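Local coordinates for protein chlamydomonas reinhardtii THB1 (Chlamydomonas reinhardtii, PDB 6CII) that binds a single heme b and probably oxygen as a group I truncated hemoglobin, caught here with cyanide on the ferric iron, at residues A[26-37]-A[89-100]. Residues are numbered along the deposited sequence; the frame is centred on the assembly and turned at random.
With HEM (protoporphyrin IX containing Fe), chain B; CYN (cyanide ion), chain C.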
ATOM      1  N   VAL A  26       8.768   4.863  -3.931  1.00  9.52           N
ATOM      2  CA  VAL A  26       8.773   4.503  -5.357  1.00  9.41           C
ATOM      3  C   VAL A  26       7.349   4.305  -5.855  1.00  7.67           C
ATOM      4  O   VAL A  26       6.969   4.765  -6.934  1.00  9.41           O
ATOM      5  CB  VAL A  26       9.607   3.225  -5.595  1.00  7.53           C
ATOM      6  CG1 VAL A  26       9.406   2.733  -7.061  1.00  9.91           C
ATOM      7  CG2 VAL A  26      11.078   3.472  -5.298  1.00  9.27           C
ATOM      8  N   PHE A  27       6.562   3.570  -5.071  1.00  6.87           N
ATOM      9  CA  PHE A  27       5.151   3.319  -5.340  1.00  9.09           C
ATOM     10  C   PHE A  27       4.402   4.606  -5.666  1.00  7.43           C
ATOM     11  O   PHE A  27       3.737   4.698  -6.703  1.00  9.09           O
ATOM     12  CB  PHE A  27       4.632   2.600  -4.092  1.00  9.54           C
ATOM     13  CG  PHE A  27       3.159   2.416  -3.985  1.00 10.57           C
ATOM     14  CD1 PHE A  27       2.497   1.437  -4.717  1.00 13.13           C
ATOM     15  CD2 PHE A  27       2.467   3.113  -3.007  1.00 10.01           C
ATOM     16  CE1 PHE A  27       1.160   1.190  -4.524  1.00 10.16           C
ATOM     17  CE2 PHE A  27       1.110   2.901  -2.810  1.00 13.63           C
ATOM     18  CZ  PHE A  27       0.442   1.923  -3.565  1.00 14.74           C
ATOM     19  N   TYR A  28       4.594   5.661  -4.854  1.00  8.63           N
ATOM     20  CA  TYR A  28       3.872   6.885  -5.145  1.00  8.06           C
ATOM     21  C   TYR A  28       4.500   7.692  -6.279  1.00  9.24           C
ATOM     22  O   TYR A  28       3.797   8.484  -6.899  1.00  9.50           O
ATOM     23  CB  TYR A  28       3.732   7.755  -3.885  1.00  5.87           C
ATOM     24  CG  TYR A  28       2.572   7.244  -3.038  1.00  7.72           C
ATOM     25  CD1 TYR A  28       1.288   7.145  -3.577  1.00 11.14           C
ATOM     26  CD2 TYR A  28       2.772   6.840  -1.748  1.00  8.44           C
ATOM     27  CE1 TYR A  28       0.238   6.650  -2.832  1.00  9.84           C
ATOM     28  CE2 TYR A  28       1.720   6.360  -0.984  1.00 10.80           C
ATOM     29  CZ  TYR A  28       0.472   6.270  -1.536  1.00 12.13           C
ATOM     30  OH  TYR A  28      -0.512   5.760  -0.763  1.00 10.30           O
ATOM     31  N   GLU A  29       5.809   7.558  -6.546  1.00  8.85           N
ATOM     32  CA  GLU A  29       6.336   8.188  -7.760  1.00  9.06           C
ATOM     33  C   GLU A  29       5.721   7.574  -9.014  1.00 10.93           C
ATOM     34  O   GLU A  29       5.405   8.300  -9.969  1.00  9.61           O
ATOM     35  CB  GLU A  29       7.871   8.114  -7.806  1.00  9.83           C
ATOM     36  CG  GLU A  29       8.547   8.977  -6.706  1.00 11.23           C
ATOM     37  CD  GLU A  29       8.239  10.499  -6.769  1.00 15.52           C
ATOM     38  OE1 GLU A  29       7.637  10.978  -7.733  1.00 17.62           O
ATOM     39  OE2 GLU A  29       8.593  11.222  -5.818  1.00 24.38           O
ATOM     40  N   ARG A  30       5.522   6.246  -9.025  1.00  7.57           N
ATOM     41  CA  ARG A  30       4.837   5.601 -10.149  1.00  7.57           C
ATOM     42  C   ARG A  30       3.374   6.016 -10.206  1.00  8.39           C
ATOM     43  O   ARG A  30       2.817   6.204 -11.287  1.00 11.20           O
ATOM     44  CB  ARG A  30       4.923   4.072 -10.030  1.00 10.04           C
ATOM     45  CG  ARG A  30       6.326   3.518 -10.010  1.00 10.35           C
ATOM     46  CD  ARG A  30       6.312   2.017  -9.713  1.00 11.95           C
ATOM     47  NE  ARG A  30       5.532   1.258 -10.696  1.00 12.20           N
ATOM     48  CZ  ARG A  30       6.032   0.435 -11.610  1.00 16.71           C
ATOM     49  NH1 ARG A  30       7.341   0.231 -11.702  1.00 13.82           N
ATOM     50  NH2 ARG A  30       5.206  -0.201 -12.438  1.00 11.78           N
ATOM     51  N   ILE A  31       2.712   6.113  -9.051  1.00  8.51           N
ATOM     52  CA  ILE A  31       1.278   6.388  -9.098  1.00  5.65           C
ATOM     53  C   ILE A  31       1.017   7.790  -9.637  1.00  9.04           C
ATOM     54  O   ILE A  31       0.099   8.004 -10.446  1.00 10.00           O
ATOM     55  CB  ILE A  31       0.662   6.162  -7.707  1.00 11.48           C
ATOM     56  CG1 ILE A  31       0.488   4.651  -7.504  1.00 14.39           C
ATOM     57  CG2 ILE A  31      -0.658   6.902  -7.586  1.00 11.76           C
ATOM     58  CD1 ILE A  31       0.138   4.206  -6.072  1.00 15.94           C
ATOM     59  N   VAL A  32       1.830   8.769  -9.239  1.00 12.52           N
ATOM     60  CA  VAL A  32       1.537  10.120  -9.696  1.00  9.98           C
ATOM     61  C   VAL A  32       1.933  10.308 -11.144  1.00 11.97           C
ATOM     62  O   VAL A  32       1.509  11.289 -11.754  1.00 12.92           O
ATOM     63  CB  VAL A  32       2.197  11.190  -8.804  1.00 13.25           C
ATOM     64  CG1 VAL A  32       1.742  11.036  -7.373  1.00 13.43           C
ATOM     65  CG2 VAL A  32       3.703  11.149  -8.927  1.00 16.08           C
ATOM     66  N   ALA A  33       2.722   9.387 -11.705  1.00 10.74           N
ATOM     67  CA  ALA A  33       3.059   9.412 -13.121  1.00  9.92           C
ATOM     68  C   ALA A  33       2.065   8.619 -13.961  1.00 11.68           C
ATOM     69  O   ALA A  33       2.157   8.653 -15.189  1.00 12.58           O
ATOM     70  CB  ALA A  33       4.476   8.857 -13.361  1.00 10.85           C
ATOM     71  N   ASP A  34       1.123   7.923 -13.327  1.00  8.99           N
ATOM     72  CA  ASP A  34       0.211   7.026 -14.023  1.00  9.87           C
ATOM     73  C   ASP A  34      -1.062   7.802 -14.341  1.00 10.24           C
ATOM     74  O   ASP A  34      -1.810   8.141 -13.420  1.00 10.81           O
ATOM     75  CB  ASP A  34      -0.093   5.821 -13.150  1.00 11.46           C
ATOM     76  CG  ASP A  34      -1.046   4.834 -13.801  1.00 15.03           C
ATOM     77  OD1 ASP A  34      -1.791   5.218 -14.737  1.00 11.99           O
ATOM     78  OD2 ASP A  34      -1.029   3.665 -13.369  1.00 14.04           O
ATOM     79  N   PRO A  35      -1.363   8.085 -15.607  1.00 11.04           N
ATOM     80  CA  PRO A  35      -2.528   8.925 -15.904  1.00 13.16           C
ATOM     81  C   PRO A  35      -3.835   8.357 -15.406  1.00 11.13           C
ATOM     82  O   PRO A  35      -4.797   9.121 -15.273  1.00 14.41           O
ATOM     83  CB  PRO A  35      -2.519   9.002 -17.437  1.00 14.36           C
ATOM     84  CG  PRO A  35      -1.121   8.738 -17.821  1.00 19.51           C
ATOM     85  CD  PRO A  35      -0.590   7.762 -16.823  1.00 12.41           C
ATOM     86  N   GLN A  36      -3.911   7.049 -15.144  1.00 12.13           N
ATOM     87  CA  GLN A  36      -5.154   6.450 -14.673  1.00 11.74           C
ATOM     88  C   GLN A  36      -5.357   6.631 -13.180  1.00 12.16           C
ATOM     89  O   GLN A  36      -6.491   6.511 -12.700  1.00 14.37           O
ATOM     90  CB  GLN A  36      -5.183   4.958 -14.998  1.00 15.94           C
ATOM     91  CG  GLN A  36      -5.312   4.661 -16.470  1.00 19.43           C
ATOM     92  CD  GLN A  36      -5.377   3.176 -16.720  1.00 29.26           C
ATOM     93  OE1 GLN A  36      -6.419   2.546 -16.528  1.00 40.06           O
ATOM     94  NE2 GLN A  36      -4.247   2.595 -17.110  1.00 33.14           N
ATOM     95  N   LEU A  37      -4.295   6.929 -12.445  1.00 10.20           N
ATOM     96  CA  LEU A  37      -4.370   7.026 -10.997  1.00  8.79           C
ATOM     97  C   LEU A  37      -4.040   8.398 -10.466  1.00 12.44           C
ATOM     98  O   LEU A  37      -4.560   8.765  -9.411  1.00 11.58           O
ATOM     99  CB  LEU A  37      -3.394   6.023 -10.356  1.00 10.66           C
ATOM    100  CG  LEU A  37      -3.694   4.571 -10.690  1.00  9.36           C
ATOM    101  CD1 LEU A  37      -2.580   3.712 -10.090  1.00 10.29           C
ATOM    102  CD2 LEU A  37      -5.029   4.169 -10.085  1.00 14.46           C
ATOM    103  N   HIS A  89      -8.953   0.088 -10.482  1.00  9.17           N
ATOM    104  CA  HIS A  89      -7.915   0.920  -9.873  1.00 10.19           C
ATOM    105  C   HIS A  89      -7.158   0.145  -8.817  1.00 10.60           C
ATOM    106  O   HIS A  89      -5.932   0.283  -8.687  1.00 10.32           O
ATOM    107  CB  HIS A  89      -8.503   2.174  -9.231  1.00  9.12           C
ATOM    108  CG  HIS A  89      -9.175   3.088 -10.200  1.00  9.93           C
ATOM    109  ND1 HIS A  89     -10.481   3.483 -10.048  1.00 11.82           N
ATOM    110  CD2 HIS A  89      -8.722   3.682 -11.326  1.00 13.16           C
ATOM    111  CE1 HIS A  89     -10.819   4.265 -11.061  1.00 13.94           C
ATOM    112  NE2 HIS A  89      -9.766   4.405 -11.851  1.00 12.95           N
ATOM    113  N   PHE A  90      -7.873  -0.630  -8.007  1.00 11.55           N
ATOM    114  CA  PHE A  90      -7.202  -1.462  -7.022  1.00 12.19           C
ATOM    115  C   PHE A  90      -6.169  -2.365  -7.682  1.00 11.89           C
ATOM    116  O   PHE A  90      -5.035  -2.467  -7.204  1.00 11.23           O
ATOM    117  CB  PHE A  90      -8.226  -2.272  -6.232  1.00 11.97           C
ATOM    118  CG  PHE A  90      -7.624  -3.090  -5.127  1.00 10.02           C
ATOM    119  CD1 PHE A  90      -7.066  -4.336  -5.393  1.00 14.07           C
ATOM    120  CD2 PHE A  90      -7.629  -2.624  -3.829  1.00 11.71           C
ATOM    121  CE1 PHE A  90      -6.501  -5.091  -4.379  1.00 11.94           C
ATOM    122  CE2 PHE A  90      -7.086  -3.378  -2.803  1.00 17.88           C
ATOM    123  CZ  PHE A  90      -6.522  -4.604  -3.071  1.00 15.70           C
ATOM    124  N   ASP A  91      -6.516  -2.982  -8.818  1.00  8.77           N
ATOM    125  CA  ASP A  91      -5.554  -3.846  -9.494  1.00 10.98           C
ATOM    126  C   ASP A  91      -4.359  -3.055  -9.994  1.00 11.15           C
ATOM    127  O   ASP A  91      -3.220  -3.525  -9.900  1.00 12.61           O
ATOM    128  CB  ASP A  91      -6.199  -4.576 -10.674  1.00 11.96           C
ATOM    129  CG  ASP A  91      -7.166  -5.652 -10.247  1.00 16.88           C
ATOM    130  OD1 ASP A  91      -7.078  -6.170  -9.115  1.00 16.37           O
ATOM    131  OD2 ASP A  91      -8.041  -5.980 -11.073  1.00 17.09           O
ATOM    132  N   LEU A  92      -4.594  -1.847 -10.512  1.00 10.12           N
ATOM    133  CA  LEU A  92      -3.478  -1.033 -10.976  1.00 10.72           C
ATOM    134  C   LEU A  92      -2.554  -0.681  -9.823  1.00 10.59           C
ATOM    135  O   LEU A  92      -1.317  -0.654  -9.984  1.00 11.13           O
ATOM    136  CB  LEU A  92      -3.996   0.241 -11.644  1.00 13.32           C
ATOM    137  CG  LEU A  92      -4.809   0.131 -12.944  1.00 12.73           C
ATOM    138  CD1 LEU A  92      -5.134   1.569 -13.377  1.00 16.20           C
ATOM    139  CD2 LEU A  92      -4.042  -0.610 -14.051  1.00 18.12           C
ATOM    140  N   VAL A  93      -3.141  -0.348  -8.666  1.00  9.59           N
ATOM    141  CA  VAL A  93      -2.343   0.040  -7.503  1.00 10.84           C
ATOM    142  C   VAL A  93      -1.535  -1.139  -7.001  1.00 12.66           C
ATOM    143  O   VAL A  93      -0.346  -1.012  -6.698  1.00 11.14           O
ATOM    144  CB  VAL A  93      -3.259   0.612  -6.411  1.00 11.31           C
ATOM    145  CG1 VAL A  93      -2.490   0.692  -5.107  1.00 13.67           C
ATOM    146  CG2 VAL A  93      -3.679   1.987  -6.817  1.00 11.46           C
ATOM    147  N   ALA A  94      -2.162  -2.312  -6.940  1.00 10.02           N
ATOM    148  CA  ALA A  94      -1.467  -3.512  -6.502  1.00 14.62           C
ATOM    149  C   ALA A  94      -0.309  -3.842  -7.424  1.00 14.31           C
ATOM    150  O   ALA A  94       0.777  -4.219  -6.958  1.00 14.03           O
ATOM    151  CB  ALA A  94      -2.453  -4.681  -6.440  1.00 17.58           C
ATOM    152  N   ALA A  95      -0.509  -3.674  -8.737  1.00 10.04           N
ATOM    153  CA  ALA A  95       0.542  -3.981  -9.695  1.00 12.48           C
ATOM    154  C   ALA A  95       1.708  -3.008  -9.572  1.00 14.75           C
ATOM    155  O   ALA A  95       2.869  -3.402  -9.732  1.00 13.34           O
ATOM    156  CB  ALA A  95      -0.031  -3.958 -11.113  1.00 11.90           C
ATOM    157  N   HIS A  96       1.429  -1.738  -9.273  1.00 11.60           N
ATOM    158  CA  HIS A  96       2.527  -0.826  -8.994  1.00  9.59           C
ATOM    159  C   HIS A  96       3.327  -1.283  -7.792  1.00 12.61           C
ATOM    160  O   HIS A  96       4.552  -1.149  -7.779  1.00 10.92           O
ATOM    161  CB  HIS A  96       2.016   0.586  -8.742  1.00 11.81           C
ATOM    162  CG  HIS A  96       1.694   1.331  -9.987  1.00  9.61           C
ATOM    163  ND1 HIS A  96       2.636   1.601 -10.958  1.00 14.06           N
ATOM    164  CD2 HIS A  96       0.539   1.897 -10.406  1.00  9.32           C
ATOM    165  CE1 HIS A  96       2.069   2.292 -11.930  1.00 14.86           C
ATOM    166  NE2 HIS A  96       0.797   2.486 -11.618  1.00 10.63           N
ATOM    167  N   LEU A  97       2.659  -1.773  -6.755  1.00  9.78           N
ATOM    168  CA  LEU A  97       3.411  -2.209  -5.586  1.00 11.48           C
ATOM    169  C   LEU A  97       4.196  -3.474  -5.897  1.00 11.48           C
ATOM    170  O   LEU A  97       5.340  -3.624  -5.466  1.00 10.80           O
ATOM    171  CB  LEU A  97       2.491  -2.446  -4.400  1.00 11.67           C
ATOM    172  CG  LEU A  97       3.214  -2.838  -3.102  1.00 15.23           C
ATOM    173  CD1 LEU A  97       4.233  -1.764  -2.684  1.00 15.65           C
ATOM    174  CD2 LEU A  97       2.223  -3.131  -1.955  1.00 15.35           C
ATOM    175  N   ASP A  98       3.596  -4.395  -6.635  1.00 11.11           N
ATOM    176  CA  ASP A  98       4.315  -5.623  -6.954  1.00 13.19           C
ATOM    177  C   ASP A  98       5.560  -5.304  -7.763  1.00 10.41           C
ATOM    178  O   ASP A  98       6.654  -5.777  -7.443  1.00  9.48           O
ATOM    179  CB  ASP A  98       3.415  -6.589  -7.714  1.00 10.65           C
ATOM    180  CG  ASP A  98       4.157  -7.868  -8.089  1.00 17.21           C
ATOM    181  OD1 ASP A  98       4.231  -8.777  -7.258  1.00 24.69           O
ATOM    182  OD2 ASP A  98       4.699  -7.944  -9.202  1.00 23.66           O
ATOM    183  N   SER A  99       5.416  -4.460  -8.792  1.00 13.83           N
ATOM    184  CA  SER A  99       6.560  -4.056  -9.613  1.00 11.81           C
ATOM    185  C   SER A  99       7.611  -3.321  -8.795  1.00 11.42           C
ATOM    186  O   SER A  99       8.815  -3.478  -9.032  1.00 10.76           O
ATOM    187  CB  SER A  99       6.082  -3.172 -10.766  1.00 13.33           C
ATOM    188  OG  SER A  99       5.366  -3.951 -11.719  1.00 21.00           O
ATOM    189  N   THR A 100       7.171  -2.485  -7.842  1.00  9.61           N
ATOM    190  CA  THR A 100       8.111  -1.797  -6.962  1.00  7.48           C
ATOM    191  C   THR A 100       8.915  -2.784  -6.135  1.00  8.84           C
ATOM    192  O   THR A 100      10.142  -2.654  -6.000  1.00 11.92           O
ATOM    193  CB  THR A 100       7.351  -0.852  -6.036  1.00 14.05           C
ATOM    194  OG1 THR A 100       6.744   0.193  -6.807  1.00 11.51           O
ATOM    195  CG2 THR A 100       8.274  -0.286  -4.962  1.00 12.20           C
TER
HETATM  196  CHA HEM B 201      -5.888   6.959   1.450  1.00 10.16           C
HETATM  197  CHB HEM B 201      -4.279   2.349   1.758  1.00 10.21           C
HETATM  198  CHC HEM B 201      -6.057   1.486  -2.762  1.00  9.43           C
HETATM  199  CHD HEM B 201      -6.737   6.351  -3.337  1.00 12.52           C
HETATM  200  C1A HEM B 201      -5.345   5.775   1.891  1.00 11.67           C
HETATM  201  C2A HEM B 201      -4.743   5.593   3.190  1.00 11.09           C
HETATM  202  C3A HEM B 201      -4.298   4.340   3.265  1.00 10.73           C
HETATM  203  C4A HEM B 201      -4.573   3.663   2.032  1.00 11.00           C
HETATM  204  CMA HEM B 201      -3.575   3.641   4.437  1.00 13.11           C
HETATM  205  CAA HEM B 201      -4.688   6.708   4.259  1.00 14.43           C
HETATM  206  CBA HEM B 201      -6.014   6.665   5.032  1.00 18.94           C
HETATM  207  CGA HEM B 201      -5.943   7.583   6.218  1.00 19.92           C
HETATM  208  O1A HEM B 201      -5.496   7.110   7.290  1.00 22.88           O
HETATM  209  O2A HEM B 201      -6.308   8.777   6.079  1.00 27.28           O
HETATM  210  C1B HEM B 201      -4.613   1.761   0.548  1.00  9.90           C
HETATM  211  C2B HEM B 201      -4.264   0.416   0.189  1.00 15.01           C
HETATM  212  C3B HEM B 201      -4.729   0.157  -1.034  1.00 12.14           C
HETATM  213  C4B HEM B 201      -5.410   1.342  -1.531  1.00 10.16           C
HETATM  214  CMB HEM B 201      -3.483  -0.547   1.107  1.00 15.07           C
HETATM  215  CAB HEM B 201      -4.537  -1.204  -1.727  1.00 15.53           C
HETATM  216  CBB HEM B 201      -4.539  -1.340  -3.049  1.00 20.24           C
HETATM  217  C1C HEM B 201      -6.377   2.734  -3.273  1.00 10.84           C
HETATM  218  C2C HEM B 201      -6.912   2.999  -4.596  1.00 11.55           C
HETATM  219  C3C HEM B 201      -7.101   4.327  -4.729  1.00 11.88           C
HETATM  220  C4C HEM B 201      -6.666   4.977  -3.517  1.00  9.25           C
HETATM  221  CMC HEM B 201      -7.231   1.869  -5.605  1.00 12.57           C
HETATM  222  CAC HEM B 201      -7.634   5.139  -5.942  1.00 11.55           C
HETATM  223  CBC HEM B 201      -7.160   4.847  -7.144  1.00 19.33           C
HETATM  224  C1D HEM B 201      -6.505   6.888  -2.074  1.00  8.92           C
HETATM  225  C2D HEM B 201      -6.565   8.295  -1.814  1.00 11.08           C
HETATM  226  C3D HEM B 201      -6.339   8.497  -0.497  1.00 10.88           C
HETATM  227  C4D HEM B 201      -6.140   7.214   0.121  1.00  9.01           C
HETATM  228  CMD HEM B 201      -6.826   9.368  -2.897  1.00 14.78           C
HETATM  229  CAD HEM B 201      -6.304   9.863   0.211  1.00 12.14           C
HETATM  230  CBD HEM B 201      -7.735  10.356   0.428  1.00 18.74           C
HETATM  231  CGD HEM B 201      -7.703  11.714   1.097  1.00 27.45           C
HETATM  232  O1D HEM B 201      -8.385  12.644   0.595  1.00 33.45           O
HETATM  233  O2D HEM B 201      -7.003  11.861   2.132  1.00 24.25           O
HETATM  234  NA  HEM B 201      -5.223   4.566   1.226  1.00  9.51           N
HETATM  235  NB  HEM B 201      -5.307   2.310  -0.539  1.00 13.54           N
HETATM  236  NC  HEM B 201      -6.272   3.973  -2.622  1.00  9.03           N
HETATM  237  ND  HEM B 201      -6.235   6.244  -0.865  1.00  8.71           N
HETATM  238 FE   HEM B 201      -5.758   4.291  -0.670  1.00 11.65          FE
HETATM  239  C   CYN C 202      -3.911   4.587  -1.457  1.00  9.72           C
HETATM  240  N   CYN C 202      -2.832   4.908  -1.640  1.00 15.40           N
HETATM  241  O   HOH W   1      -8.876   5.773 -14.093  1.00 26.31           O
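H96, on helix 87-103, is gripped at both imidazole nitrogens, by R30 of helix 16-33 and by D34. Near the base of the side chain, H96 CB lies 4.1 Å from CD1 of the F27 ring. Farther out, H96 ND1 accepts a nearly straight hydrogen bond (170°) from R30 NE at 2.9 Å; the donor lies close to the ring plane, while guanidinium and imidazole planes stand 69° apart. The bend of R30 at chi3 (59°) turns NE to the ring and lays one guanidinium face over S99 CB. Along the other edge, H96 CD2 packs on L37 CD1 at 3.6 Å. At the tip, H96 NE2 donates to the anti lone pair of D34 OD2 at 2.8 Å, and D34 OD1 takes the backbone N of Q36 in an Asx turn. With an alanine here, D34 and R30 would probably both lose their mate and the imidazole's place between them would be left unfilled. Deeper in, F27 is a knob among V93, H96, L97 and T100, its CZ 3.5 Å from V93 CG1, which also touches a heme vinyl. Next to F27 in sequence, Y28 OH donates to the cyanide nitrogen at 2.6 Å and is also hydrogen-bonded with Q49 and Q53. The contact joins the B and G helices of the 2-on-2 globin sandwich, beside the distal heme pocket.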